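Local coordinates for CELL division control protein 6 (Pyrobaculum aerophilum, PDB 1FNN), which binds ADP and magnesium as an AAA+ ATPase and is probably involved in regulating DNA replication, at residues A[31-36]-A[161-166]; A[62-67]-A[126-131]; A[89-94]-A[114-119]. All blocks are in the same frame, centred on the assembly; numbering follows the deposited sequence.

How the contacts relate
The three contacts nest like brackets along the chain: contact 3 lies inside the loop closed by contact 2, which lies inside that of contact 1. Contacts 1 and 2, centres about 8 Å apart, lay helices 23-38 and 57-68 on one face of a parallel sheet and use its neighbouring strands 160-166 and 127-132, where Ala161 O probably accepts a hydrogen bond from Leu129 N. Contact 3, its centre about 18 Å from that of contact 2 and 20 Å from that of contact 1, joins two helices on the opposite face: Phe128 points to the first face, while Met127 and Leu129 meet Ile94. Helices thus pack on both faces of the nucleotide-binding sheet.

Contact 1. Residues A[31-36]-A[161-166]; sequences ILLGNW and ALVIVG
Ala161 sets its methyl group on the face of the Trp36 indole. Its CB stands 3.7 Å from the centroid of the six-membered ring of Trp36, only 12° off the ring normal, a CH-pi contact over the face of that ring, toward the rim of the indole. The indole gets there because CG of Trp36 is anti to the backbone N (chi1 -173°), which swings the ring across the start of strand 160-166. The pyrrole end of the ring is held too: Trp36 NE1 is hydrogen-bonded to Phe158 O, just ahead of the strand, so the one polar atom of this buried side chain has its partner, and the bond probably helps to hold the ring's rotation. One helical turn earlier, Leu33 straddles two strand residues with its two methyls. Its CD2 lies 4.1 Å from Ala161 CB, so that the same small methyl is shared by a leucine and an indole, while its CD1 comes within 4.3 Å of Val163 CG2, a looser touch. With an alanine in place of Trp36, the Ala161 methyl would probably lose its aromatic cover and Phe158 O its indole donor. The other side of the helix is quite different: Ile31 and Asn35 are exposed and turn from the strand, and Asn35 OD1 is hydrogen-bonded to Arg38 NH2 within its own helix. The 31-36 and 161-166 segments run roughly antiparallel, at 156°, with their axes 10.1 Å apart at closest approach. Helix 23-38 thus lies over one face of the parallel sheet of this AAA+ module, beside helix 57-68, whose Leu64 touches Leu33 and whose Leu61 touches Val163, while strands 127-132 and 46-50 flank strand 160-166.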
ATOM      1  N   ILE A  31     -10.980  19.620   6.337  1.00 31.78           N
ATOM      2  CA  ILE A  31     -12.209  20.028   7.020  1.00 34.32           C
ATOM      3  C   ILE A  31     -12.036  19.808   8.501  1.00 34.72           C
ATOM      4  O   ILE A  31     -12.400  20.691   9.301  1.00 37.92           O
ATOM      5  CB  ILE A  31     -13.417  19.252   6.453  1.00 37.39           C
ATOM      6  CG1 ILE A  31     -13.808  19.823   5.045  1.00 37.33           C
ATOM      7  CG2 ILE A  31     -14.597  19.302   7.409  1.00 42.61           C
ATOM      8  CD1 ILE A  31     -14.706  18.782   4.357  1.00 44.93           C
ATOM      9  N   LEU A  32     -11.465  18.666   8.957  1.00 30.80           N
ATOM     10  CA  LEU A  32     -11.342  18.495  10.384  1.00 30.06           C
ATOM     11  C   LEU A  32     -10.305  19.472  11.008  1.00 34.57           C
ATOM     12  O   LEU A  32     -10.404  19.863  12.171  1.00 33.66           O
ATOM     13  CB  LEU A  32     -10.972  17.058  10.775  1.00 37.98           C
ATOM     14  CG  LEU A  32     -12.046  16.026  10.326  1.00 45.05           C
ATOM     15  CD1 LEU A  32     -11.651  14.595  10.661  1.00 41.32           C
ATOM     16  CD2 LEU A  32     -13.397  16.326  10.975  1.00 47.21           C
ATOM     17  N   LEU A  33      -9.195  19.703  10.317  1.00 31.50           N
ATOM     18  CA  LEU A  33      -8.078  20.406  10.926  1.00 33.60           C
ATOM     19  C   LEU A  33      -7.784  21.824  10.499  1.00 35.00           C
ATOM     20  O   LEU A  33      -7.079  22.538  11.243  1.00 32.84           O
ATOM     21  CB  LEU A  33      -6.776  19.596  10.586  1.00 32.56           C
ATOM     22  CG  LEU A  33      -6.743  18.179  11.164  1.00 35.90           C
ATOM     23  CD1 LEU A  33      -5.513  17.454  10.562  1.00 35.32           C
ATOM     24  CD2 LEU A  33      -6.659  18.214  12.688  1.00 33.15           C
ATOM     25  N   GLY A  34      -8.143  22.258   9.313  1.00 35.34           N
ATOM     26  CA  GLY A  34      -7.731  23.523   8.756  1.00 33.82           C
ATOM     27  C   GLY A  34      -8.053  24.741   9.616  1.00 39.58           C
ATOM     28  O   GLY A  34      -7.195  25.636   9.673  1.00 35.10           O
ATOM     29  N   ASN A  35      -9.299  24.864  10.092  1.00 38.58           N
ATOM     30  CA  ASN A  35      -9.645  26.040  10.900  1.00 42.02           C
ATOM     31  C   ASN A  35      -8.759  26.111  12.144  1.00 39.92           C
ATOM     32  O   ASN A  35      -8.298  27.179  12.533  1.00 40.64           O
ATOM     33  CB  ASN A  35     -11.121  26.020  11.302  1.00 39.20           C
ATOM     34  CG  ASN A  35     -12.020  26.432  10.140  1.00 37.33           C
ATOM     35  OD1 ASN A  35     -11.562  27.057   9.181  1.00 36.61           O
ATOM     36  ND2 ASN A  35     -13.299  26.075  10.239  1.00 38.18           N
ATOM     37  N   TRP A  36      -8.623  24.982  12.833  1.00 38.51           N
ATOM     38  CA  TRP A  36      -7.777  24.936  14.024  1.00 39.98           C
ATOM     39  C   TRP A  36      -6.313  25.236  13.711  1.00 37.96           C
ATOM     40  O   TRP A  36      -5.722  26.032  14.457  1.00 35.83           O
ATOM     41  CB  TRP A  36      -7.896  23.633  14.743  1.00 31.94           C
ATOM     42  CG  TRP A  36      -7.236  23.432  16.076  1.00 39.79           C
ATOM     43  CD1 TRP A  36      -7.832  23.597  17.281  1.00 38.13           C
ATOM     44  CD2 TRP A  36      -5.881  23.032  16.367  1.00 41.28           C
ATOM     45  NE1 TRP A  36      -6.942  23.328  18.291  1.00 39.12           N
ATOM     46  CE2 TRP A  36      -5.742  22.981  17.770  1.00 35.20           C
ATOM     47  CE3 TRP A  36      -4.780  22.716  15.565  1.00 34.31           C
ATOM     48  CZ2 TRP A  36      -4.558  22.627  18.409  1.00 32.23           C
ATOM     49  CZ3 TRP A  36      -3.598  22.363  16.203  1.00 34.59           C
ATOM     50  CH2 TRP A  36      -3.487  22.320  17.581  1.00 35.33           C
ATOM     51  N   ALA A 161      -4.423  18.884  18.725  1.00 36.30           N
ATOM     52  CA  ALA A 161      -5.242  18.282  17.666  1.00 35.04           C
ATOM     53  C   ALA A 161      -4.642  16.884  17.461  1.00 38.70           C
ATOM     54  O   ALA A 161      -3.404  16.752  17.417  1.00 35.26           O
ATOM     55  CB  ALA A 161      -5.182  19.080  16.402  1.00 33.37           C
ATOM     56  N   LEU A 162      -5.478  15.856  17.494  1.00 35.86           N
ATOM     57  CA  LEU A 162      -4.947  14.499  17.560  1.00 32.86           C
ATOM     58  C   LEU A 162      -5.451  13.632  16.413  1.00 38.10           C
ATOM     59  O   LEU A 162      -6.678  13.532  16.162  1.00 36.32           O
ATOM     60  CB  LEU A 162      -5.388  13.863  18.889  1.00 35.62           C
ATOM     61  CG  LEU A 162      -5.031  12.370  18.985  1.00 38.11           C
ATOM     62  CD1 LEU A 162      -3.517  12.148  19.045  1.00 37.27           C
ATOM     63  CD2 LEU A 162      -5.730  11.748  20.195  1.00 43.36           C
ATOM     64  N   VAL A 163      -4.520  13.083  15.635  1.00 36.20           N
ATOM     65  CA  VAL A 163      -4.901  12.099  14.623  1.00 32.77           C
ATOM     66  C   VAL A 163      -4.301  10.749  15.045  1.00 37.96           C
ATOM     67  O   VAL A 163      -3.085  10.681  15.336  1.00 37.18           O
ATOM     68  CB  VAL A 163      -4.395  12.466  13.218  1.00 36.90           C
ATOM     69  CG1 VAL A 163      -4.675  11.341  12.203  1.00 38.00           C
ATOM     70  CG2 VAL A 163      -5.123  13.710  12.716  1.00 36.48           C
ATOM     71  N   ILE A 164      -5.107   9.686  15.039  1.00 32.73           N
ATOM     72  CA  ILE A 164      -4.620   8.339  15.287  1.00 35.97           C
ATOM     73  C   ILE A 164      -4.919   7.442  14.070  1.00 37.39           C
ATOM     74  O   ILE A 164      -5.811   7.733  13.251  1.00 39.81           O
ATOM     75  CB  ILE A 164      -5.221   7.667  16.527  1.00 41.87           C
ATOM     76  CG1 ILE A 164      -6.676   7.286  16.273  1.00 42.61           C
ATOM     77  CG2 ILE A 164      -5.100   8.575  17.751  1.00 42.14           C
ATOM     78  CD1 ILE A 164      -7.294   6.527  17.444  1.00 55.89           C
ATOM     79  N   VAL A 165      -4.004   6.509  13.841  1.00 36.65           N
ATOM     80  CA  VAL A 165      -4.017   5.720  12.626  1.00 38.68           C
ATOM     81  C   VAL A 165      -4.047   4.216  12.901  1.00 38.52           C
ATOM     82  O   VAL A 165      -3.332   3.722  13.755  1.00 37.44           O
ATOM     83  CB  VAL A 165      -2.778   6.042  11.770  1.00 34.79           C
ATOM     84  CG1 VAL A 165      -2.809   5.241  10.471  1.00 32.99           C
ATOM     85  CG2 VAL A 165      -2.636   7.517  11.427  1.00 35.41           C
ATOM     86  N   GLY A 166      -5.012   3.515  12.265  1.00 43.44           N
ATOM     87  CA  GLY A 166      -5.090   2.066  12.465  1.00 41.42           C
ATOM     88  C   GLY A 166      -5.437   1.377  11.149  1.00 42.80           C
ATOM     89  O   GLY A 166      -5.590   1.994  10.106  1.00 38.94           O
TER

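Contact 2. Residues A[62-67]-A[126-131]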
ATOM      1  N   ARG A  62       0.963  13.480   5.743  1.00 34.57           N
ATOM      2  CA  ARG A  62       2.158  14.255   5.489  1.00 34.90           C
ATOM      3  C   ARG A  62       1.859  15.365   4.496  1.00 36.86           C
ATOM      4  O   ARG A  62       2.394  16.481   4.590  1.00 33.39           O
ATOM      5  CB  ARG A  62       3.359  13.390   5.021  1.00 36.05           C
ATOM      6  CG  ARG A  62       3.816  12.543   6.240  1.00 41.45           C
ATOM      7  CD  ARG A  62       5.264  12.163   6.037  1.00 46.60           C
ATOM      8  NE  ARG A  62       5.906  11.500   7.124  1.00 57.73           N
ATOM      9  CZ  ARG A  62       6.363  11.843   8.310  1.00 58.46           C
ATOM     10  NH1 ARG A  62       6.314  13.068   8.825  1.00 56.30           N
ATOM     11  NH2 ARG A  62       6.923  10.897   9.068  1.00 58.31           N
ATOM     12  N   LYS A  63       1.005  15.079   3.516  1.00 32.88           N
ATOM     13  CA  LYS A  63       0.641  16.064   2.522  1.00 35.11           C
ATOM     14  C   LYS A  63      -0.184  17.188   3.173  1.00 35.68           C
ATOM     15  O   LYS A  63      -0.010  18.373   2.817  1.00 35.27           O
ATOM     16  CB  LYS A  63      -0.154  15.454   1.384  1.00 37.35           C
ATOM     17  CG  LYS A  63      -0.787  16.471   0.451  1.00 36.13           C
ATOM     18  CD  LYS A  63       0.255  17.159  -0.425  1.00 44.75           C
ATOM     19  CE  LYS A  63       1.210  16.275  -1.171  1.00 39.71           C
ATOM     20  NZ  LYS A  63       2.171  17.044  -2.053  1.00 36.66           N
ATOM     21  N   LEU A  64      -1.092  16.773   4.052  1.00 31.88           N
ATOM     22  CA  LEU A  64      -1.843  17.822   4.779  1.00 36.35           C
ATOM     23  C   LEU A  64      -0.858  18.771   5.486  1.00 33.25           C
ATOM     24  O   LEU A  64      -1.025  19.993   5.430  1.00 33.24           O
ATOM     25  CB  LEU A  64      -2.770  17.172   5.788  1.00 33.88           C
ATOM     26  CG  LEU A  64      -3.867  17.937   6.538  1.00 40.26           C
ATOM     27  CD1 LEU A  64      -3.335  18.571   7.805  1.00 43.65           C
ATOM     28  CD2 LEU A  64      -4.602  18.935   5.662  1.00 34.65           C
ATOM     29  N   TRP A  65       0.051  18.228   6.266  1.00 31.80           N
ATOM     30  CA  TRP A  65       1.053  19.072   6.959  1.00 36.19           C
ATOM     31  C   TRP A  65       1.805  19.979   6.001  1.00 37.20           C
ATOM     32  O   TRP A  65       2.093  21.174   6.247  1.00 35.15           O
ATOM     33  CB  TRP A  65       2.053  18.232   7.768  1.00 32.85           C
ATOM     34  CG  TRP A  65       3.068  19.155   8.422  1.00 36.38           C
ATOM     35  CD1 TRP A  65       4.404  19.253   8.135  1.00 35.58           C
ATOM     36  CD2 TRP A  65       2.790  20.100   9.458  1.00 35.05           C
ATOM     37  NE1 TRP A  65       4.952  20.210   8.953  1.00 36.31           N
ATOM     38  CE2 TRP A  65       4.015  20.752   9.765  1.00 32.39           C
ATOM     39  CE3 TRP A  65       1.629  20.458  10.148  1.00 36.63           C
ATOM     40  CZ2 TRP A  65       4.097  21.741  10.739  1.00 36.08           C
ATOM     41  CZ3 TRP A  65       1.729  21.452  11.129  1.00 44.86           C
ATOM     42  CH2 TRP A  65       2.955  22.075  11.409  1.00 38.21           C
ATOM     43  N   GLU A  66       2.240  19.426   4.854  1.00 33.29           N
ATOM     44  CA  GLU A  66       2.987  20.144   3.859  1.00 36.59           C
ATOM     45  C   GLU A  66       2.172  21.368   3.405  1.00 38.44           C
ATOM     46  O   GLU A  66       2.772  22.456   3.303  1.00 38.09           O
ATOM     47  CB  GLU A  66       3.317  19.249   2.663  1.00 38.08           C
ATOM     48  CG  GLU A  66       4.154  19.836   1.543  1.00 46.93           C
ATOM     49  CD  GLU A  66       4.183  18.734   0.456  1.00 49.22           C
ATOM     50  OE1 GLU A  66       4.797  17.676   0.645  1.00 53.09           O
ATOM     51  OE2 GLU A  66       3.563  19.005  -0.561  1.00 53.55           O
ATOM     52  N   LEU A  67       0.858  21.248   3.295  1.00 36.21           N
ATOM     53  CA  LEU A  67       0.068  22.390   2.851  1.00 38.23           C
ATOM     54  C   LEU A  67      -0.085  23.468   3.930  1.00 39.78           C
ATOM     55  O   LEU A  67      -0.493  24.574   3.610  1.00 41.88           O
ATOM     56  CB  LEU A  67      -1.310  21.906   2.423  1.00 38.26           C
ATOM     57  CG  LEU A  67      -1.305  20.948   1.223  1.00 45.63           C
ATOM     58  CD1 LEU A  67      -2.676  20.345   0.973  1.00 45.21           C
ATOM     59  CD2 LEU A  67      -0.771  21.652  -0.022  1.00 50.88           C
ATOM     60  N   TYR A 126       0.942  24.865  20.625  1.00 39.01           N
ATOM     61  CA  TYR A 126      -0.195  24.129  20.045  1.00 36.59           C
ATOM     62  C   TYR A 126       0.457  22.976  19.267  1.00 35.46           C
ATOM     63  O   TYR A 126       1.384  23.195  18.482  1.00 36.51           O
ATOM     64  CB  TYR A 126      -1.017  25.054  19.143  1.00 35.19           C
ATOM     65  CG  TYR A 126      -1.704  26.186  19.885  1.00 38.94           C
ATOM     66  CD1 TYR A 126      -1.112  27.446  19.954  1.00 43.27           C
ATOM     67  CD2 TYR A 126      -2.933  25.999  20.518  1.00 43.24           C
ATOM     68  CE1 TYR A 126      -1.713  28.495  20.628  1.00 44.46           C
ATOM     69  CE2 TYR A 126      -3.556  27.025  21.196  1.00 47.32           C
ATOM     70  CZ  TYR A 126      -2.934  28.269  21.244  1.00 50.64           C
ATOM     71  OH  TYR A 126      -3.563  29.290  21.920  1.00 54.35           O
ATOM     72  N   MET A 127       0.068  21.769  19.637  1.00 34.73           N
ATOM     73  CA  MET A 127       0.599  20.532  19.117  1.00 36.96           C
ATOM     74  C   MET A 127      -0.426  19.799  18.231  1.00 38.41           C
ATOM     75  O   MET A 127      -1.536  19.509  18.671  1.00 34.75           O
ATOM     76  CB  MET A 127       0.964  19.640  20.324  1.00 32.57           C
ATOM     77  CG  MET A 127       1.473  18.286  19.916  1.00 30.31           C
ATOM     78  SD  MET A 127       2.227  17.258  21.139  1.00 33.70           S
ATOM     79  CE  MET A 127       0.956  17.087  22.392  1.00 36.36           C
ATOM     80  N   PHE A 128      -0.028  19.528  17.000  1.00 38.19           N
ATOM     81  CA  PHE A 128      -0.774  18.588  16.143  1.00 36.94           C
ATOM     82  C   PHE A 128      -0.059  17.237  16.313  1.00 38.44           C
ATOM     83  O   PHE A 128       1.009  17.015  15.739  1.00 33.38           O
ATOM     84  CB  PHE A 128      -0.741  19.076  14.711  1.00 38.88           C
ATOM     85  CG  PHE A 128      -1.202  18.187  13.601  1.00 35.62           C
ATOM     86  CD1 PHE A 128      -0.708  18.395  12.327  1.00 40.70           C
ATOM     87  CD2 PHE A 128      -2.111  17.159  13.789  1.00 39.36           C
ATOM     88  CE1 PHE A 128      -1.107  17.595  11.258  1.00 45.93           C
ATOM     89  CE2 PHE A 128      -2.512  16.357  12.731  1.00 38.36           C
ATOM     90  CZ  PHE A 128      -2.008  16.575  11.464  1.00 36.12           C
ATOM     91  N   LEU A 129      -0.643  16.374  17.113  1.00 35.22           N
ATOM     92  CA  LEU A 129      -0.055  15.101  17.471  1.00 35.65           C
ATOM     93  C   LEU A 129      -0.623  13.958  16.640  1.00 37.52           C
ATOM     94  O   LEU A 129      -1.835  13.823  16.429  1.00 35.59           O
ATOM     95  CB  LEU A 129      -0.293  14.878  18.967  1.00 33.74           C
ATOM     96  CG  LEU A 129       0.190  13.560  19.579  1.00 37.58           C
ATOM     97  CD1 LEU A 129       1.723  13.426  19.504  1.00 33.96           C
ATOM     98  CD2 LEU A 129      -0.301  13.433  21.024  1.00 32.03           C
ATOM     99  N   VAL A 130       0.277  13.266  15.936  1.00 35.87           N
ATOM    100  CA  VAL A 130      -0.154  12.138  15.126  1.00 35.41           C
ATOM    101  C   VAL A 130       0.365  10.872  15.816  1.00 37.72           C
ATOM    102  O   VAL A 130       1.584  10.721  15.996  1.00 37.25           O
ATOM    103  CB  VAL A 130       0.414  12.223  13.686  1.00 34.18           C
ATOM    104  CG1 VAL A 130       0.030  10.955  12.934  1.00 36.69           C
ATOM    105  CG2 VAL A 130      -0.122  13.471  12.961  1.00 35.97           C
ATOM    106  N   LEU A 131      -0.546   9.955  16.128  1.00 34.83           N
ATOM    107  CA  LEU A 131      -0.071   8.632  16.571  1.00 37.08           C
ATOM    108  C   LEU A 131      -0.264   7.632  15.447  1.00 39.55           C
ATOM    109  O   LEU A 131      -1.360   7.056  15.321  1.00 37.56           O
ATOM    110  CB  LEU A 131      -0.852   8.233  17.836  1.00 38.39           C
ATOM    111  CG  LEU A 131      -0.772   9.246  18.981  1.00 38.48           C
ATOM    112  CD1 LEU A 131      -1.635   8.790  20.166  1.00 40.29           C
ATOM    113  CD2 LEU A 131       0.670   9.478  19.446  1.00 37.81           C
TER
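Phe128 projects from strand 127-132 to meet Trp65 and Leu64, and this joins two central elements of the P-loop NTPase fold: the helix that follows the Walker A loop, and the strand that leads to Asp132, which binds magnesium in a structure of this protein, though not in this model, consistent with a Walker B position. Both aromatic side chains hold CG anti to the backbone N, and each extends toward the other segment. They do not meet end on but slide past each other in opposite directions, bridging backbones whose nearest CA atoms, those of Trp65 and Phe128, are 9.4 Å apart. The second torsion of Phe128, -155°, turns its ring well away from the usual perpendicular setting and brings the CD1-CE1 side round to the helix. Trp65 CE3 then lies near the plane of the phenyl ring, at its edge, 3.8 Å from Phe128 CD1. The benzo corner of the indole does all the touching, for CZ3 of Trp65 follows at 4.1 Å from the same Phe128 CD1. Leu64 adds a lighter contact, its CD1 methyl standing 4.2 Å from Phe128 CE1. Phe76 of the edge strand 75-80 completes the aromatic cluster: its ring stacks with Trp65 and also meets that of Phe128, with planes at about 40°. Leu33 and Val163 touch Phe128 as well, so its ring is buried within the core over this face of the sheet. Farther round the helix the chemistry turns polar. Lys63 NZ donates to Pro16 O and, one turn along its own helix, forms a salt bridge in which it sits 2.8 Å from Glu66 OE2, on the syn side and 29° out of the carboxylate plane.

Contact 3. Residues A[89-94]-A[114-119]; sequences AIIGEI and ALLVEH
Leu116 reaches across to helix 87-97 and divides its two methyls between two isoleucines on successive turns. CD2 of Leu116 meets Ile91 CD1 at 3.8 Å, and its CD1 meets Ile94 CG2 at 3.9 Å, so the fork of the leucine spans the facing side of the partner helix. The two approaches differ: Ile94 and Leu116 cross at about a right angle, whereas Ile91 comes in aslant. In Ile91 the longer branch is the one that touches, since chi1 of -158° sets CG1 anti to the backbone N, and the second torsion, 74°, then turns CD1 toward the leucine. Ile94 instead offers its short branch, CG2, to Leu116. Behind this first shell, Ile94 is packed against Val77, Ile79, Met127 and Leu129, side chains of two neighbouring strands, which place it between the sheet and Leu116. Phe145 of helix 139-148 touches both Ile94 and Ile90, and Leu148 of the same helix touches Val117. The contact therefore pairs two consecutive helices of the AAA+ module, with helix 87-97 laid directly on strands 75-80 and 127-132 and helix 109-122 beside it, next to helix 139-148.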
ATOM      1  N   ALA A  89       8.553   5.728  25.953  1.00 48.87           N
ATOM      2  CA  ALA A  89       9.102   5.959  24.624  1.00 46.74           C
ATOM      3  C   ALA A  89       8.358   7.101  23.927  1.00 44.68           C
ATOM      4  O   ALA A  89       8.992   7.906  23.255  1.00 45.02           O
ATOM      5  CB  ALA A  89       9.035   4.686  23.783  1.00 46.98           C
ATOM      6  N   ILE A  90       7.038   7.117  23.969  1.00 44.04           N
ATOM      7  CA  ILE A  90       6.242   8.142  23.281  1.00 44.43           C
ATOM      8  C   ILE A  90       6.399   9.527  23.889  1.00 45.16           C
ATOM      9  O   ILE A  90       6.673  10.516  23.198  1.00 43.31           O
ATOM     10  CB  ILE A  90       4.751   7.755  23.298  1.00 42.18           C
ATOM     11  CG1 ILE A  90       4.533   6.498  22.457  1.00 40.00           C
ATOM     12  CG2 ILE A  90       3.898   8.906  22.750  1.00 39.73           C
ATOM     13  CD1 ILE A  90       3.258   5.746  22.820  1.00 46.42           C
ATOM     14  N   ILE A  91       6.266   9.621  25.222  1.00 43.84           N
ATOM     15  CA  ILE A  91       6.457  10.921  25.877  1.00 44.91           C
ATOM     16  C   ILE A  91       7.855  11.450  25.647  1.00 46.57           C
ATOM     17  O   ILE A  91       8.077  12.674  25.510  1.00 49.13           O
ATOM     18  CB  ILE A  91       6.091  10.842  27.378  1.00 45.15           C
ATOM     19  CG1 ILE A  91       5.764  12.238  27.917  1.00 45.90           C
ATOM     20  CG2 ILE A  91       7.197  10.221  28.197  1.00 42.82           C
ATOM     21  CD1 ILE A  91       4.410  12.746  27.460  1.00 48.38           C
ATOM     22  N   GLY A  92       8.868  10.574  25.643  1.00 45.90           N
ATOM     23  CA  GLY A  92      10.217  10.960  25.306  1.00 43.63           C
ATOM     24  C   GLY A  92      10.331  11.547  23.899  1.00 45.72           C
ATOM     25  O   GLY A  92      11.051  12.536  23.679  1.00 42.10           O
ATOM     26  N   GLU A  93       9.683  10.920  22.906  1.00 43.92           N
ATOM     27  CA  GLU A  93       9.744  11.438  21.543  1.00 42.92           C
ATOM     28  C   GLU A  93       8.961  12.742  21.413  1.00 42.06           C
ATOM     29  O   GLU A  93       9.487  13.721  20.870  1.00 42.03           O
ATOM     30  CB  GLU A  93       9.282  10.385  20.531  1.00 45.98           C
ATOM     31  CG  GLU A  93       9.260  10.876  19.086  1.00 43.46           C
ATOM     32  CD  GLU A  93      10.627  11.306  18.580  1.00 54.19           C
ATOM     33  OE1 GLU A  93      11.609  11.037  19.318  1.00 44.55           O
ATOM     34  OE2 GLU A  93      10.711  11.900  17.469  1.00 44.79           O
ATOM     35  N   ILE A  94       7.849  12.898  22.140  1.00 40.39           N
ATOM     36  CA  ILE A  94       7.102  14.154  22.143  1.00 38.04           C
ATOM     37  C   ILE A  94       7.946  15.263  22.749  1.00 40.41           C
ATOM     38  O   ILE A  94       8.046  16.389  22.271  1.00 36.38           O
ATOM     39  CB  ILE A  94       5.814  14.010  22.996  1.00 41.83           C
ATOM     40  CG1 ILE A  94       4.814  13.146  22.230  1.00 44.28           C
ATOM     41  CG2 ILE A  94       5.157  15.350  23.327  1.00 36.23           C
ATOM     42  CD1 ILE A  94       3.588  12.712  23.011  1.00 46.76           C
ATOM     43  N   ALA A 114       2.105  15.816  33.423  1.00 48.37           N
ATOM     44  CA  ALA A 114       2.060  17.169  34.013  1.00 47.40           C
ATOM     45  C   ALA A 114       3.144  18.054  33.385  1.00 42.22           C
ATOM     46  O   ALA A 114       2.901  19.246  33.175  1.00 46.63           O
ATOM     47  CB  ALA A 114       2.257  17.014  35.515  1.00 50.56           C
ATOM     48  N   LEU A 115       4.339  17.526  33.215  1.00 44.79           N
ATOM     49  CA  LEU A 115       5.419  18.323  32.574  1.00 47.10           C
ATOM     50  C   LEU A 115       5.054  18.765  31.156  1.00 44.65           C
ATOM     51  O   LEU A 115       5.173  19.925  30.758  1.00 44.22           O
ATOM     52  CB  LEU A 115       6.712  17.512  32.556  1.00 45.40           C
ATOM     53  CG  LEU A 115       7.971  18.220  31.992  1.00 44.27           C
ATOM     54  CD1 LEU A 115       8.312  19.472  32.780  1.00 48.69           C
ATOM     55  CD2 LEU A 115       9.148  17.258  31.986  1.00 47.03           C
ATOM     56  N   LEU A 116       4.479  17.841  30.392  1.00 46.70           N
ATOM     57  CA  LEU A 116       4.034  18.133  29.018  1.00 43.40           C
ATOM     58  C   LEU A 116       2.931  19.149  29.040  1.00 43.04           C
ATOM     59  O   LEU A 116       2.939  20.153  28.309  1.00 43.33           O
ATOM     60  CB  LEU A 116       3.632  16.813  28.303  1.00 39.52           C
ATOM     61  CG  LEU A 116       2.859  17.056  26.983  1.00 42.55           C
ATOM     62  CD1 LEU A 116       3.769  17.792  26.004  1.00 36.72           C
ATOM     63  CD2 LEU A 116       2.326  15.744  26.435  1.00 41.61           C
ATOM     64  N   VAL A 117       1.979  19.025  29.983  1.00 46.44           N
ATOM     65  CA  VAL A 117       0.956  20.090  30.082  1.00 44.61           C
ATOM     66  C   VAL A 117       1.566  21.424  30.437  1.00 45.14           C
ATOM     67  O   VAL A 117       1.195  22.491  29.933  1.00 46.24           O
ATOM     68  CB  VAL A 117      -0.113  19.664  31.123  1.00 49.47           C
ATOM     69  CG1 VAL A 117      -1.019  20.813  31.496  1.00 41.27           C
ATOM     70  CG2 VAL A 117      -0.912  18.488  30.557  1.00 51.07           C
ATOM     71  N   GLU A 118       2.467  21.455  31.436  1.00 47.43           N
ATOM     72  CA  GLU A 118       3.088  22.739  31.830  1.00 46.34           C
ATOM     73  C   GLU A 118       3.785  23.435  30.674  1.00 39.84           C
ATOM     74  O   GLU A 118       3.630  24.646  30.363  1.00 41.89           O
ATOM     75  CB  GLU A 118       4.115  22.416  32.945  1.00 46.61           C
ATOM     76  CG  GLU A 118       4.891  23.677  33.359  1.00 58.08           C
ATOM     77  CD  GLU A 118       6.157  23.290  34.106  1.00 57.72           C
ATOM     78  OE1 GLU A 118       6.067  22.575  35.123  1.00 61.92           O
ATOM     79  OE2 GLU A 118       7.262  23.693  33.689  1.00 61.31           O
ATOM     80  N   HIS A 119       4.581  22.651  29.935  1.00 41.35           N
ATOM     81  CA  HIS A 119       5.285  23.249  28.783  1.00 39.40           C
ATOM     82  C   HIS A 119       4.317  23.757  27.729  1.00 42.13           C
ATOM     83  O   HIS A 119       4.464  24.894  27.253  1.00 43.04           O
ATOM     84  CB  HIS A 119       6.293  22.254  28.199  1.00 38.56           C
ATOM     85  CG  HIS A 119       7.648  22.327  28.833  1.00 48.22           C
ATOM     86  ND1 HIS A 119       8.700  23.007  28.244  1.00 49.50           N
ATOM     87  CD2 HIS A 119       8.117  21.807  30.001  1.00 46.42           C
ATOM     88  CE1 HIS A 119       9.762  22.898  29.031  1.00 47.92           C
ATOM     89  NE2 HIS A 119       9.436  22.180  30.097  1.00 48.34           N
TER